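Local coordinates for protein FdhC (Acinetobacter nosocomialis, PDB 5KTC) that transfers, as a GNAT-superfamily sugar N-acyltransferase, a 3-hydroxybutanoyl group from its coenzyme A thioester to the amino group of a dTDP-linked dideoxygalactose, at residues M146-I151 with Y160-S165. Sequence-based numbering, arbitrary orientation.
Sequences MGAQKI and YIFPKS
Gln149 and Ile161 form an antiparallel hydrogen-bonded pair that zips the start of strand 149-153 onto the end of strand 157-163, a worked case of an edge hairpin in a GNAT sheet. Gln149 N gives a nearly straight bond of 2.8 Å to Ile161 O. The return bond, Ile161 N to Gln149 O, is longer at 3.1 Å. Tyr160 CA adds a CA-H...O contact to Gln149 O.

Apolar contacts divide between the two faces. On the Gln149 side, Ile161 carries CG1 between its backbone N and carbonyl carbon (chi1 78°), a turn of this branch that lets CD1 reach Gln149. There Ile161 CD1 lies 3.6 Å from Gln149 CB. Ile161 CG2 meets Ile151 CD1 tightly at 3.4 Å. On the Lys150 side, the Tyr160 ring reaches across the facing strand, with CD2 3.6 Å from Lys150 CA; its hydroxyl bonds to His140. Ala148 CB lodges between Tyr160 CD2 and Phe162 CD2.

At the helix end, Met146 O lies at the edge of the Phe162 ring, 3.4 Å from CE2, and Met146 SD makes an oblique Met-aromatic contact. The Met146 side chain also lies about 5 Å from bound coenzyme A. Gly147, with positive phi, closes helix 137-146 in a Schellman motif; Met146 O bonds to Asn170.

Labour is thus divided: two backbone bonds fix the register, while Phe162 packing on the helix end and Tyr160 OH bonding to His140 of the same helix join the hairpin to it.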
ATOM      1  N   MET A 146       0.149  -9.972   9.898  1.00 17.99           N
ATOM      2  CA  MET A 146      -0.919 -10.157   8.887  1.00 18.51           C
ATOM      3  C   MET A 146      -0.759 -11.468   8.082  1.00 18.90           C
ATOM      4  O   MET A 146      -1.676 -11.881   7.396  1.00 18.16           O
ATOM      5  CB  MET A 146      -0.919  -8.961   7.910  1.00 19.30           C
ATOM      6  CG  MET A 146      -2.114  -8.883   6.980  1.00 18.65           C
ATOM      7  SD  MET A 146      -2.170  -7.275   6.138  1.00 19.83           S
ATOM      8  CE  MET A 146      -2.780  -6.209   7.442  1.00 21.93           C
ATOM      9  N   GLY A 147       0.432 -12.071   8.102  1.00 19.76           N
ATOM     10  CA  GLY A 147       0.643 -13.411   7.462  1.00 20.61           C
ATOM     11  C   GLY A 147       1.628 -13.509   6.336  1.00 17.27           C
ATOM     12  O   GLY A 147       1.646 -14.518   5.596  1.00 18.72           O
ATOM     13  N   ALA A 148       2.448 -12.480   6.172  1.00 16.88           N
ATOM     14  CA  ALA A 148       3.537 -12.495   5.202  1.00 16.13           C
ATOM     15  C   ALA A 148       4.562 -13.567   5.605  1.00 16.46           C
ATOM     16  O   ALA A 148       4.729 -13.856   6.766  1.00 16.55           O
ATOM     17  CB  ALA A 148       4.231 -11.155   5.123  1.00 16.10           C
ATOM     18  N   GLN A 149       5.148 -14.200   4.625  1.00 18.63           N
ATOM     19  CA  GLN A 149       6.158 -15.186   4.901  1.00 20.57           C
ATOM     20  C   GLN A 149       7.520 -14.567   4.552  1.00 21.61           C
ATOM     21  O   GLN A 149       7.829 -14.143   3.443  1.00 18.78           O
ATOM     22  CB  GLN A 149       5.855 -16.497   4.177  1.00 21.41           C
ATOM     23  CG  GLN A 149       6.655 -17.706   4.697  1.00 27.81           C
ATOM     24  CD  GLN A 149       6.798 -18.892   3.689  1.00 30.23           C
ATOM     25  OE1 GLN A 149       7.735 -19.728   3.813  1.00 30.93           O
ATOM     26  NE2 GLN A 149       5.909 -18.951   2.679  1.00 29.17           N
ATOM     27  N   LYS A 150       8.344 -14.550   5.579  1.00 31.91           N
ATOM     28  CA  LYS A 150       9.721 -14.182   5.512  1.00 35.83           C
ATOM     29  C   LYS A 150      10.348 -15.253   4.661  1.00 36.41           C
ATOM     30  O   LYS A 150      10.414 -16.408   5.102  1.00 40.07           O
ATOM     31  CB  LYS A 150      10.204 -14.179   6.999  1.00 45.52           C
ATOM     32  CG  LYS A 150      11.576 -13.605   7.295  1.00 52.41           C
ATOM     33  CD  LYS A 150      11.717 -13.073   8.743  1.00 54.18           C
ATOM     34  CE  LYS A 150      13.206 -12.711   8.969  1.00 62.56           C
ATOM     35  NZ  LYS A 150      13.715 -12.251  10.304  1.00 60.89           N
ATOM     36  N   ILE A 151      10.639 -14.942   3.401  1.00 32.26           N
ATOM     37  CA  ILE A 151      11.383 -15.831   2.548  1.00 34.52           C
ATOM     38  C   ILE A 151      12.866 -15.789   2.996  1.00 34.94           C
ATOM     39  O   ILE A 151      13.460 -16.842   3.288  1.00 30.76           O
ATOM     40  CB  ILE A 151      11.572 -15.368   1.095  1.00 34.47           C
ATOM     41  CG1 ILE A 151      10.386 -15.493   0.203  1.00 37.95           C
ATOM     42  CG2 ILE A 151      12.664 -16.185   0.389  1.00 39.46           C
ATOM     43  CD1 ILE A 151      10.584 -14.479  -0.956  1.00 41.33           C
ATOM     44  N   TYR A 160       9.827 -10.619   1.533  1.00 16.30           N
ATOM     45  CA  TYR A 160       8.629 -11.328   1.920  1.00 14.68           C
ATOM     46  C   TYR A 160       7.809 -11.686   0.707  1.00 13.48           C
ATOM     47  O   TYR A 160       7.875 -11.011  -0.308  1.00 12.67           O
ATOM     48  CB  TYR A 160       7.750 -10.434   2.828  1.00 16.42           C
ATOM     49  CG  TYR A 160       8.354 -10.112   4.161  1.00 16.03           C
ATOM     50  CD1 TYR A 160       9.148  -8.985   4.346  1.00 15.52           C
ATOM     51  CD2 TYR A 160       8.105 -10.927   5.250  1.00 17.87           C
ATOM     52  CE1 TYR A 160       9.733  -8.738   5.587  1.00 15.24           C
ATOM     53  CE2 TYR A 160       8.630 -10.640   6.490  1.00 17.47           C
ATOM     54  CZ  TYR A 160       9.448  -9.542   6.641  1.00 17.25           C
ATOM     55  OH  TYR A 160       9.963  -9.322   7.886  1.00 18.56           O
ATOM     56  N   ILE A 161       6.951 -12.678   0.893  1.00 14.77           N
ATOM     57  CA  ILE A 161       5.830 -12.889   0.000  1.00 16.01           C
ATOM     58  C   ILE A 161       4.521 -13.020   0.811  1.00 15.66           C
ATOM     59  O   ILE A 161       4.494 -13.415   1.977  1.00 14.63           O
ATOM     60  CB  ILE A 161       5.924 -14.078  -0.981  1.00 18.72           C
ATOM     61  CG1 ILE A 161       5.640 -15.365  -0.311  1.00 20.01           C
ATOM     62  CG2 ILE A 161       7.265 -14.136  -1.705  1.00 19.27           C
ATOM     63  CD1 ILE A 161       6.560 -15.681   0.794  1.00 21.76           C
ATOM     64  N   PHE A 162       3.425 -12.704   0.143  1.00 15.46           N
ATOM     65  CA  PHE A 162       2.095 -12.745   0.799  1.00 14.53           C
ATOM     66  C   PHE A 162       1.176 -13.499  -0.182  1.00 14.52           C
ATOM     67  O   PHE A 162       1.042 -13.116  -1.315  1.00 12.56           O
ATOM     68  CB  PHE A 162       1.629 -11.327   1.166  1.00 15.00           C
ATOM     69  CG  PHE A 162       0.403 -11.317   2.029  1.00 15.58           C
ATOM     70  CD1 PHE A 162      -0.845 -11.474   1.479  1.00 14.36           C
ATOM     71  CD2 PHE A 162       0.515 -11.196   3.406  1.00 17.07           C
ATOM     72  CE1 PHE A 162      -1.972 -11.569   2.267  1.00 16.04           C
ATOM     73  CE2 PHE A 162      -0.619 -11.288   4.191  1.00 16.73           C
ATOM     74  CZ  PHE A 162      -1.856 -11.455   3.616  1.00 15.89           C
ATOM     75  N   PRO A 163       0.697 -14.673   0.198  1.00 14.30           N
ATOM     76  CA  PRO A 163      -0.046 -15.477  -0.775  1.00 16.18           C
ATOM     77  C   PRO A 163      -1.522 -15.072  -0.828  1.00 16.14           C
ATOM     78  O   PRO A 163      -2.068 -14.643   0.198  1.00 14.15           O
ATOM     79  CB  PRO A 163       0.070 -16.903  -0.199  1.00 16.27           C
ATOM     80  CG  PRO A 163       0.132 -16.683   1.229  1.00 16.09           C
ATOM     81  CD  PRO A 163       0.937 -15.399   1.430  1.00 16.72           C
ATOM     82  N   LYS A 164      -2.133 -15.240  -2.004  1.00 18.40           N
ATOM     83  CA  LYS A 164      -3.568 -14.966  -2.227  1.00 20.65           C
ATOM     84  C   LYS A 164      -4.423 -15.722  -1.197  1.00 18.93           C
ATOM     85  O   LYS A 164      -5.389 -15.217  -0.737  1.00 18.68           O
ATOM     86  CB  LYS A 164      -3.969 -15.345  -3.660  1.00 21.52           C
ATOM     87  CG  LYS A 164      -5.412 -15.086  -3.989  1.00 26.06           C
ATOM     88  CD  LYS A 164      -5.778 -15.259  -5.452  1.00 28.77           C
ATOM     89  CE  LYS A 164      -7.158 -14.654  -5.687  1.00 34.92           C
ATOM     90  NZ  LYS A 164      -7.648 -15.049  -7.042  1.00 37.65           N
ATOM     91  N   SER A 165      -4.035 -16.940  -0.890  1.00 19.45           N
ATOM     92  CA  SER A 165      -4.692 -17.770   0.126  1.00 21.38           C
ATOM     93  C   SER A 165      -4.793 -17.114   1.508  1.00 20.59           C
ATOM     94  O   SER A 165      -5.806 -17.240   2.202  1.00 19.42           O
ATOM     95  CB  SER A 165      -4.006 -19.133   0.234  1.00 22.96           C
ATOM     96  OG  SER A 165      -2.753 -19.020   0.851  1.00 23.63           O
TER